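Local coordinates for protein putative transcriptional regulator, LysR family (Vibrio parahaemolyticus, PDB 3OXN) that probably regulates transcription as a DNA-binding LysR-type factor, this chain being its substrate-binding domain, which probably senses an effector, at residues M143-R146 against E151-L154; P39-E44 against Q208-S213; D58-Q63 against D70-R75. All blocks are in the same frame, centred on the assembly; numbering follows the deposited sequence.

Contacts 2 and 3 belong to the lobe built on the sheet with strands 20-25, 49-54 and 71-74, and contact 1 to the second lobe, whose sheet includes strand 142-146. Contacts 2 and 3, with centres about 19 Å apart, touch: Gln-208 NE2 lies 3.1 Å from Asp-70 OD2, a probable hydrogen bond, and Arg-212 CD packs on Leu-71 CD1 at 3.9 Å. Contact 1 has its centre about 25 Å from that of contact 3 and about 34 Å from that of contact 2. It nevertheless meets contact 2 through the dimer, where Tyr-42 OH of each helix 28-44 hydrogen-bonds Val-144 O of the other subunit. In LysR relatives the effector cleft lies between two such lobes.

Contact 1: M143-R146 against E151-L154; sequences MVLR and EAAL
In the strand-to-helix step of a beta-alpha-beta unit, Leu-145 of strand 142-146 reaches Ala-152 and Ala-153 in the weakly bonded start of helix 151-156. The CA atoms of Leu-145 and Ala-153 are 7.2 Å apart, close enough for one leucine to span the gap. With CG anti to the backbone N (chi1 172°), the fork is set facing Ala-152 and Ala-153, and CD2 does the touching. This methyl sits 3.6 Å from Ala-153 CA and 3.7 Å from Ala-153 N, so it rests against the helix backbone. The two alanine methyls are met more loosely, CD2 lying 4.2 Å from Ala-153 CB and 4.3 Å from Ala-152 CB. No hydrogen bond crosses the contact, and the two segments bury 97 Å² in all. The unit continues from helix 151-156 into strand 163-167, which runs parallel to strand 142-146 with strand 117-120 between them, as expected of the second alpha/beta lobe of a periplasmic-binding-protein-like domain. Strand 142-146 is the outermost strand of its sheet within the chain, yet Leu-145 and Arg-146 pair in a parallel ladder with a strand of the second subunit. Leu-145 also packs on Phe-52 of that subunit, and Ala-152 on its Leu-38. On the same chain, a salt bridge joins Arg-146 NH1 to Asp-125 OD1.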
loop_
_atom_site.group_PDB
_atom_site.type_symbol
_atom_site.label_atom_id
_atom_site.label_comp_id
_atom_site.label_asym_id
_atom_site.label_seq_id
_atom_site.Cartn_x
_atom_site.Cartn_y
_atom_site.Cartn_z
HETATM N N MSE A 143 -3.480 20.989 -1.587
HETATM C CA MSE A 143 -3.247 19.560 -1.470
HETATM C C MSE A 143 -4.417 18.768 -2.040
HETATM O O MSE A 143 -5.333 18.381 -1.317
HETATM C CB MSE A 143 -3.100 19.233 0.006
HETATM C CG MSE A 143 -1.665 19.199 0.498
HETATM SE SE MSE A 143 -1.095 17.351 0.312
HETATM C CE MSE A 143 -2.574 16.499 1.268
ATOM N N VAL A 144 -4.390 18.523 -3.339
ATOM C CA VAL A 144 -5.514 17.901 -4.028
ATOM C C VAL A 144 -5.660 16.395 -3.750
ATOM O O VAL A 144 -6.748 15.833 -3.871
ATOM C CB VAL A 144 -5.402 18.153 -5.544
ATOM C CG1 VAL A 144 -5.897 16.973 -6.329
ATOM C CG2 VAL A 144 -6.147 19.415 -5.922
ATOM N N LEU A 145 -4.568 15.736 -3.387
ATOM C CA LEU A 145 -4.615 14.292 -3.161
ATOM C C LEU A 145 -3.627 13.822 -2.092
ATOM O O LEU A 145 -2.451 14.193 -2.101
ATOM C CB LEU A 145 -4.394 13.532 -4.473
ATOM C CG LEU A 145 -4.229 12.011 -4.402
ATOM C CD1 LEU A 145 -5.347 11.371 -3.593
ATOM C CD2 LEU A 145 -4.152 11.396 -5.810
ATOM N N ARG A 146 -4.116 13.011 -1.158
ATOM C CA ARG A 146 -3.243 12.402 -0.164
ATOM C C ARG A 146 -3.545 10.921 -0.078
ATOM O O ARG A 146 -4.567 10.526 0.465
ATOM C CB ARG A 146 -3.436 13.057 1.191
ATOM C CG ARG A 146 -2.833 12.285 2.333
ATOM C CD ARG A 146 -1.560 12.924 2.836
ATOM N NE ARG A 146 -0.877 11.998 3.733
ATOM C CZ ARG A 146 -0.817 12.120 5.053
ATOM N NH1 ARG A 146 -1.380 13.157 5.659
ATOM N NH2 ARG A 146 -0.167 11.207 5.766
ATOM N N GLU A 151 -0.490 4.413 -7.036
ATOM C CA GLU A 151 -1.326 4.210 -8.222
ATOM C C GLU A 151 -2.549 5.128 -8.241
ATOM O O GLU A 151 -3.299 5.146 -9.210
ATOM C CB GLU A 151 -1.749 2.752 -8.385
ATOM C CG GLU A 151 -1.500 1.895 -7.158
ATOM C CD GLU A 151 -0.384 0.865 -7.360
ATOM O OE1 GLU A 151 -0.421 0.123 -8.380
ATOM O OE2 GLU A 151 0.513 0.799 -6.483
ATOM N N ALA A 152 -2.738 5.899 -7.176
ATOM C CA ALA A 152 -3.835 6.868 -7.121
ATOM C C ALA A 152 -3.403 8.199 -7.727
ATOM O O ALA A 152 -4.126 8.786 -8.526
ATOM C CB ALA A 152 -4.330 7.065 -5.678
ATOM N N ALA A 153 -2.225 8.680 -7.339
ATOM C CA ALA A 153 -1.673 9.877 -7.963
ATOM C C ALA A 153 -1.421 9.593 -9.443
ATOM O O ALA A 153 -1.787 10.398 -10.295
ATOM C CB ALA A 153 -0.405 10.326 -7.264
ATOM N N LEU A 154 -0.817 8.441 -9.743
ATOM C CA LEU A 154 -0.628 8.014 -11.128
ATOM C C LEU A 154 -1.914 8.295 -11.891
ATOM O O LEU A 154 -1.895 8.935 -12.941
ATOM C CB LEU A 154 -0.282 6.518 -11.226
ATOM C CG LEU A 154 1.021 5.984 -10.602
ATOM C CD1 LEU A 154 1.211 4.473 -10.824
ATOM C CD2 LEU A 154 2.250 6.748 -11.105
#

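Contact 2: P39-E44 against Q208-S213; sequences PRIYQE and QEWLRS
Glu-44 and Trp-210 join helix 28-44 to helix 206-227 through the indole N-H. Trp-210 NE1 donates to Glu-44 OE1 over 3.1 Å, with a bent N-H...O angle of 137°. OE1 receives the donor on its syn side, 25° out of the carboxylate plane. Glu-44 OE2 lies 3.4 Å from the same NE1 and adds a weak second bond, so one indole proton is shared unequally between both carboxylate oxygens. The carboxylate comes to the ring edge with its plane turned 72° from that of the indole. Both helices flank the first alpha/beta lobe of this periplasmic-binding-protein-like domain, where Trp-210 and Leu-211 also pack on Phe-21 of strand 20-25. Further along the indole, Trp-210 CH2 meets Ile-41 CG2 at 4.2 Å, an apolar touch on the more buried flank of the polar pair. The neighbouring arginines have other partners: Arg-40 NE forms a salt bridge with Glu-218 OE2, while Arg-212 NH1 donates to Cys-202 O and its guanidinium makes a cation-pi contact with Trp-198. Along the backbone, Glu-44 N donates to Arg-40 O at 3.0 Å; the helix is kinked where the N atoms of Pro-39 and Arg-40 lack bonds to the preceding turn.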
loop_
_atom_site.group_PDB
_atom_site.type_symbol
_atom_site.label_atom_id
_atom_site.label_comp_id
_atom_site.label_asym_id
_atom_site.label_seq_id
_atom_site.Cartn_x
_atom_site.Cartn_y
_atom_site.Cartn_z
ATOM N N PRO A 39 15.195 -10.531 -1.818
ATOM C CA PRO A 39 15.838 -11.628 -2.547
ATOM C C PRO A 39 16.975 -12.283 -1.767
ATOM O O PRO A 39 17.076 -13.510 -1.753
ATOM C CB PRO A 39 16.356 -10.945 -3.808
ATOM C CG PRO A 39 15.432 -9.784 -3.999
ATOM C CD PRO A 39 15.121 -9.300 -2.621
ATOM N N ARG A 40 17.814 -11.481 -1.118
ATOM C CA ARG A 40 18.859 -12.037 -0.261
ATOM C C ARG A 40 18.306 -12.773 0.952
ATOM O O ARG A 40 18.953 -13.679 1.451
ATOM C CB ARG A 40 19.870 -10.974 0.177
ATOM C CG ARG A 40 21.239 -11.102 -0.521
ATOM C CD ARG A 40 21.375 -10.199 -1.761
ATOM N NE ARG A 40 22.284 -9.074 -1.526
ATOM C CZ ARG A 40 23.608 -9.150 -1.652
ATOM N NH1 ARG A 40 24.177 -10.298 -2.017
ATOM N NH2 ARG A 40 24.370 -8.084 -1.419
ATOM N N ILE A 41 17.116 -12.392 1.426
ATOM C CA ILE A 41 16.486 -13.069 2.568
ATOM C C ILE A 41 16.154 -14.515 2.240
ATOM O O ILE A 41 16.556 -15.428 2.953
ATOM C CB ILE A 41 15.166 -12.383 3.026
ATOM C CG1 ILE A 41 15.415 -10.951 3.495
ATOM C CG2 ILE A 41 14.537 -13.164 4.149
ATOM C CD1 ILE A 41 16.358 -10.867 4.657
ATOM N N TYR A 42 15.404 -14.702 1.160
ATOM C CA TYR A 42 14.907 -16.012 0.763
ATOM C C TYR A 42 16.006 -16.877 0.189
ATOM O O TYR A 42 15.973 -18.108 0.287
ATOM C CB TYR A 42 13.776 -15.864 -0.246
ATOM C CG TYR A 42 12.455 -15.659 0.434
ATOM C CD1 TYR A 42 11.770 -16.734 0.972
ATOM C CD2 TYR A 42 11.910 -14.386 0.577
ATOM C CE1 TYR A 42 10.577 -16.560 1.606
ATOM C CE2 TYR A 42 10.710 -14.200 1.208
ATOM C CZ TYR A 42 10.041 -15.295 1.725
ATOM O OH TYR A 42 8.823 -15.142 2.361
ATOM N N GLN A 43 16.977 -16.221 -0.425
ATOM C CA GLN A 43 18.148 -16.909 -0.910
ATOM C C GLN A 43 18.880 -17.469 0.302
ATOM O O GLN A 43 19.340 -18.613 0.297
ATOM C CB GLN A 43 19.021 -15.936 -1.702
ATOM C CG GLN A 43 20.499 -16.278 -1.730
ATOM C CD GLN A 43 20.783 -17.583 -2.449
ATOM O OE1 GLN A 43 19.858 -18.279 -2.899
ATOM N NE2 GLN A 43 22.072 -17.926 -2.561
ATOM N N GLU A 44 18.938 -16.663 1.357
ATOM C CA GLU A 44 19.705 -16.981 2.555
ATOM C C GLU A 44 18.950 -17.915 3.518
ATOM O O GLU A 44 19.556 -18.524 4.404
ATOM C CB GLU A 44 20.106 -15.679 3.257
ATOM C CG GLU A 44 21.506 -15.669 3.860
ATOM C CD GLU A 44 21.497 -15.440 5.362
ATOM O OE1 GLU A 44 21.213 -14.296 5.775
ATOM O OE2 GLU A 44 21.783 -16.393 6.124
ATOM N N GLN A 208 15.286 -13.516 15.342
ATOM C CA GLN A 208 15.030 -12.086 15.237
ATOM C C GLN A 208 16.341 -11.298 15.142
ATOM O O GLN A 208 16.434 -10.338 14.376
ATOM C CB GLN A 208 14.170 -11.584 16.406
ATOM C CG GLN A 208 12.801 -12.268 16.560
ATOM C CD GLN A 208 11.881 -12.115 15.337
ATOM O OE1 GLN A 208 12.046 -11.198 14.531
ATOM N NE2 GLN A 208 10.905 -13.020 15.207
ATOM N N GLU A 209 17.357 -11.690 15.906
ATOM C CA GLU A 209 18.647 -11.019 15.801
ATOM C C GLU A 209 19.156 -11.230 14.393
ATOM O O GLU A 209 19.897 -10.412 13.863
ATOM C CB GLU A 209 19.662 -11.561 16.805
ATOM C CG GLU A 209 19.442 -11.167 18.256
ATOM C CD GLU A 209 20.295 -12.004 19.218
ATOM O OE1 GLU A 209 20.945 -12.970 18.753
ATOM O OE2 GLU A 209 20.317 -11.699 20.437
ATOM N N TRP A 210 18.753 -12.333 13.775
ATOM C CA TRP A 210 19.199 -12.624 12.420
ATOM C C TRP A 210 18.435 -11.787 11.400
ATOM O O TRP A 210 19.035 -11.149 10.539
ATOM C CB TRP A 210 19.074 -14.122 12.096
ATOM C CG TRP A 210 19.227 -14.403 10.631
ATOM C CD1 TRP A 210 20.386 -14.577 9.957
ATOM C CD2 TRP A 210 18.180 -14.497 9.656
ATOM N NE1 TRP A 210 20.139 -14.783 8.623
ATOM C CE2 TRP A 210 18.786 -14.743 8.409
ATOM C CE3 TRP A 210 16.780 -14.404 9.715
ATOM C CZ2 TRP A 210 18.059 -14.899 7.232
ATOM C CZ3 TRP A 210 16.050 -14.563 8.543
ATOM C CH2 TRP A 210 16.691 -14.808 7.319
ATOM N N LEU A 211 17.108 -11.797 11.500
ATOM C CA LEU A 211 16.256 -11.007 10.607
ATOM C C LEU A 211 16.711 -9.557 10.570
ATOM O O LEU A 211 16.907 -8.988 9.498
ATOM C CB LEU A 211 14.780 -11.060 11.049
ATOM C CG LEU A 211 13.658 -10.788 10.030
ATOM C CD1 LEU A 211 12.379 -10.385 10.732
ATOM C CD2 LEU A 211 14.032 -9.727 9.025
ATOM N N ARG A 212 16.866 -8.967 11.747
ATOM C CA ARG A 212 17.233 -7.569 11.836
ATOM C C ARG A 212 18.513 -7.257 11.058
ATOM O O ARG A 212 18.573 -6.278 10.296
ATOM C CB ARG A 212 17.348 -7.152 13.292
ATOM C CG ARG A 212 16.053 -7.285 14.012
ATOM C CD ARG A 212 15.988 -6.354 15.191
ATOM N NE ARG A 212 16.745 -6.864 16.320
ATOM C CZ ARG A 212 16.358 -7.895 17.059
ATOM N NH1 ARG A 212 15.227 -8.523 16.774
ATOM N NH2 ARG A 212 17.100 -8.302 18.075
ATOM N N SER A 213 19.515 -8.116 11.229
ATOM C CA SER A 213 20.809 -7.937 10.574
ATOM C C SER A 213 20.757 -8.040 9.046
ATOM O O SER A 213 21.457 -7.294 8.342
ATOM C CB SER A 213 21.839 -8.921 11.137
ATOM O OG SER A 213 21.230 -10.172 11.383
#

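Contact 3: D58-Q63 against D70-R75; sequences DRLSDQ and DLAICR
Leu-60 descends from the first turn of helix 60-65 onto Ala-72 and Cys-74 of strand 71-74, its CA lying 7.5 Å from that of Ala-72. The side chain can be followed outward by its approach to the strand. Its CB points toward the strand but is still 5.9 Å from Ala-72 CB, too far to pack. At CG the gap to Ala-72 CB has narrowed to 4.9 Å. There the chain forks, and CD1 makes the principal contact, 3.5 Å from Ala-72 CB and 4.1 Å from Cys-74 SG. The other methyl, CD2, lies 4.4 Å from Cys-74 SG and leaves the alanine to its twin. A first torsion of 172° swings CG away from the backbone N and lowers the fork onto the strand. Ala-72 and Cys-74 are two apart in the strand and so face the helix together, whereas the intervening Ile-73 points away. The contact is wholly apolar and buries 101 Å² between the two segments. Arg-59 occupies the N-cap position of the helix, and its O accepts from Gln-63 N at 2.7 Å. Gln-63 ties the helix to the preceding chain, its NE2 donating to Pro-54 O and its OE1 accepting from Gln-56 N. Leu-55, in the loop after strand 49-54, packs on both Ala-72 and Cys-74. In the fold this is the helix-to-strand half of a beta-alpha-beta crossover: strand 49-54, helix 60-65, then strand 71-74, parallel to the first and separated from it by strand 20-25. Strand 71-74 lies mid-sheet between strand 20-25 and antiparallel strand 194-199, with helix 60-65 on one face and helix 206-227 on the other.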
loop_
_atom_site.group_PDB
_atom_site.type_symbol
_atom_site.label_atom_id
_atom_site.label_comp_id
_atom_site.label_asym_id
_atom_site.label_seq_id
_atom_site.Cartn_x
_atom_site.Cartn_y
_atom_site.Cartn_z
ATOM N N ASP A 58 0.107 5.095 15.355
ATOM C CA ASP A 58 -0.198 5.434 16.750
ATOM C C ASP A 58 -0.312 4.166 17.575
ATOM O O ASP A 58 -0.345 4.209 18.799
ATOM C CB ASP A 58 -1.476 6.266 16.854
ATOM C CG ASP A 58 -1.705 7.132 15.622
ATOM O OD1 ASP A 58 -1.526 8.371 15.704
ATOM O OD2 ASP A 58 -2.045 6.559 14.560
ATOM N N ARG A 59 -0.346 3.037 16.882
ATOM C CA ARG A 59 -0.438 1.735 17.526
ATOM C C ARG A 59 0.843 0.947 17.325
ATOM O O ARG A 59 0.845 -0.272 17.447
ATOM C CB ARG A 59 -1.616 0.922 16.956
ATOM C CG ARG A 59 -2.916 1.688 16.849
ATOM C CD ARG A 59 -4.125 0.761 16.893
ATOM N NE ARG A 59 -4.045 -0.177 18.011
ATOM C CZ ARG A 59 -3.953 -1.500 17.881
ATOM N NH1 ARG A 59 -3.950 -2.065 16.674
ATOM N NH2 ARG A 59 -3.882 -2.262 18.963
ATOM N N LEU A 60 1.925 1.647 16.999
ATOM C CA LEU A 60 3.221 1.017 16.774
ATOM C C LEU A 60 3.561 0.003 17.867
ATOM O O LEU A 60 3.840 -1.176 17.591
ATOM C CB LEU A 60 4.315 2.083 16.703
ATOM C CG LEU A 60 5.767 1.590 16.649
ATOM C CD1 LEU A 60 6.026 0.831 15.366
ATOM C CD2 LEU A 60 6.740 2.742 16.797
ATOM N N SER A 61 3.552 0.479 19.109
ATOM C CA SER A 61 3.934 -0.347 20.239
ATOM C C SER A 61 2.882 -1.400 20.552
ATOM O O SER A 61 3.210 -2.493 21.015
ATOM C CB SER A 61 4.188 0.511 21.467
ATOM O OG SER A 61 4.574 -0.294 22.560
ATOM N N ASP A 62 1.620 -1.081 20.302
ATOM C CA ASP A 62 0.577 -2.061 20.508
ATOM C C ASP A 62 0.732 -3.175 19.492
ATOM O O ASP A 62 0.444 -4.347 19.765
ATOM C CB ASP A 62 -0.808 -1.424 20.385
ATOM C CG ASP A 62 -1.257 -0.785 21.674
ATOM O OD1 ASP A 62 -0.468 -0.822 22.649
ATOM O OD2 ASP A 62 -2.386 -0.242 21.710
ATOM N N GLN A 63 1.186 -2.793 18.309
ATOM C CA GLN A 63 1.325 -3.737 17.221
ATOM C C GLN A 63 2.458 -4.747 17.488
ATOM O O GLN A 63 2.273 -5.951 17.306
ATOM C CB GLN A 63 1.497 -2.995 15.891
ATOM C CG GLN A 63 0.625 -3.566 14.783
ATOM C CD GLN A 63 0.469 -2.635 13.602
ATOM O OE1 GLN A 63 0.725 -1.429 13.707
ATOM N NE2 GLN A 63 0.030 -3.190 12.464
ATOM N N ASP A 70 6.738 -8.955 14.755
ATOM C CA ASP A 70 8.096 -9.298 15.172
ATOM C C ASP A 70 9.010 -8.078 15.145
ATOM O O ASP A 70 9.788 -7.853 16.070
ATOM C CB ASP A 70 8.673 -10.432 14.317
ATOM C CG ASP A 70 8.222 -11.803 14.794
ATOM O OD1 ASP A 70 7.981 -11.958 16.016
ATOM O OD2 ASP A 70 8.123 -12.730 13.955
ATOM N N LEU A 71 8.870 -7.281 14.090
ATOM C CA LEU A 71 9.689 -6.098 13.853
ATOM C C LEU A 71 8.822 -5.037 13.176
ATOM O O LEU A 71 7.912 -5.356 12.406
ATOM C CB LEU A 71 10.851 -6.472 12.927
ATOM C CG LEU A 71 11.854 -5.415 12.475
ATOM C CD1 LEU A 71 12.679 -4.894 13.636
ATOM C CD2 LEU A 71 12.754 -6.015 11.407
ATOM N N ALA A 72 9.094 -3.773 13.456
ATOM C CA ALA A 72 8.411 -2.696 12.757
ATOM C C ALA A 72 9.442 -1.868 11.997
ATOM O O ALA A 72 10.485 -1.517 12.556
ATOM C CB ALA A 72 7.653 -1.833 13.746
ATOM N N ILE A 73 9.174 -1.569 10.726
ATOM C CA ILE A 73 10.021 -0.615 10.003
ATOM C C ILE A 73 9.265 0.679 9.641
ATOM O O ILE A 73 8.337 0.657 8.826
ATOM C CB ILE A 73 10.630 -1.219 8.734
ATOM C CG1 ILE A 73 11.372 -2.522 9.067
ATOM C CG2 ILE A 73 11.539 -0.185 8.054
ATOM C CD1 ILE A 73 11.797 -3.361 7.840
ATOM N N CYS A 74 9.664 1.797 10.246
ATOM C CA CYS A 74 9.002 3.065 10.005
ATOM C C CYS A 74 9.793 4.222 10.573
ATOM O O CYS A 74 10.922 4.066 10.994
ATOM C CB CYS A 74 7.647 3.063 10.697
ATOM S SG CYS A 74 7.755 3.141 12.513
ATOM N N ARG A 75 9.165 5.392 10.585
ATOM C CA ARG A 75 9.639 6.535 11.353
ATOM C C ARG A 75 8.724 6.746 12.562
ATOM O O ARG A 75 7.681 7.380 12.448
ATOM C CB ARG A 75 9.614 7.784 10.485
ATOM C CG ARG A 75 10.438 8.902 11.040
ATOM C CD ARG A 75 10.112 10.228 10.388
ATOM N NE ARG A 75 9.439 11.124 11.325
ATOM C CZ ARG A 75 10.083 11.975 12.114
ATOM N NH1 ARG A 75 11.413 12.046 12.068
ATOM N NH2 ARG A 75 9.403 12.752 12.942
#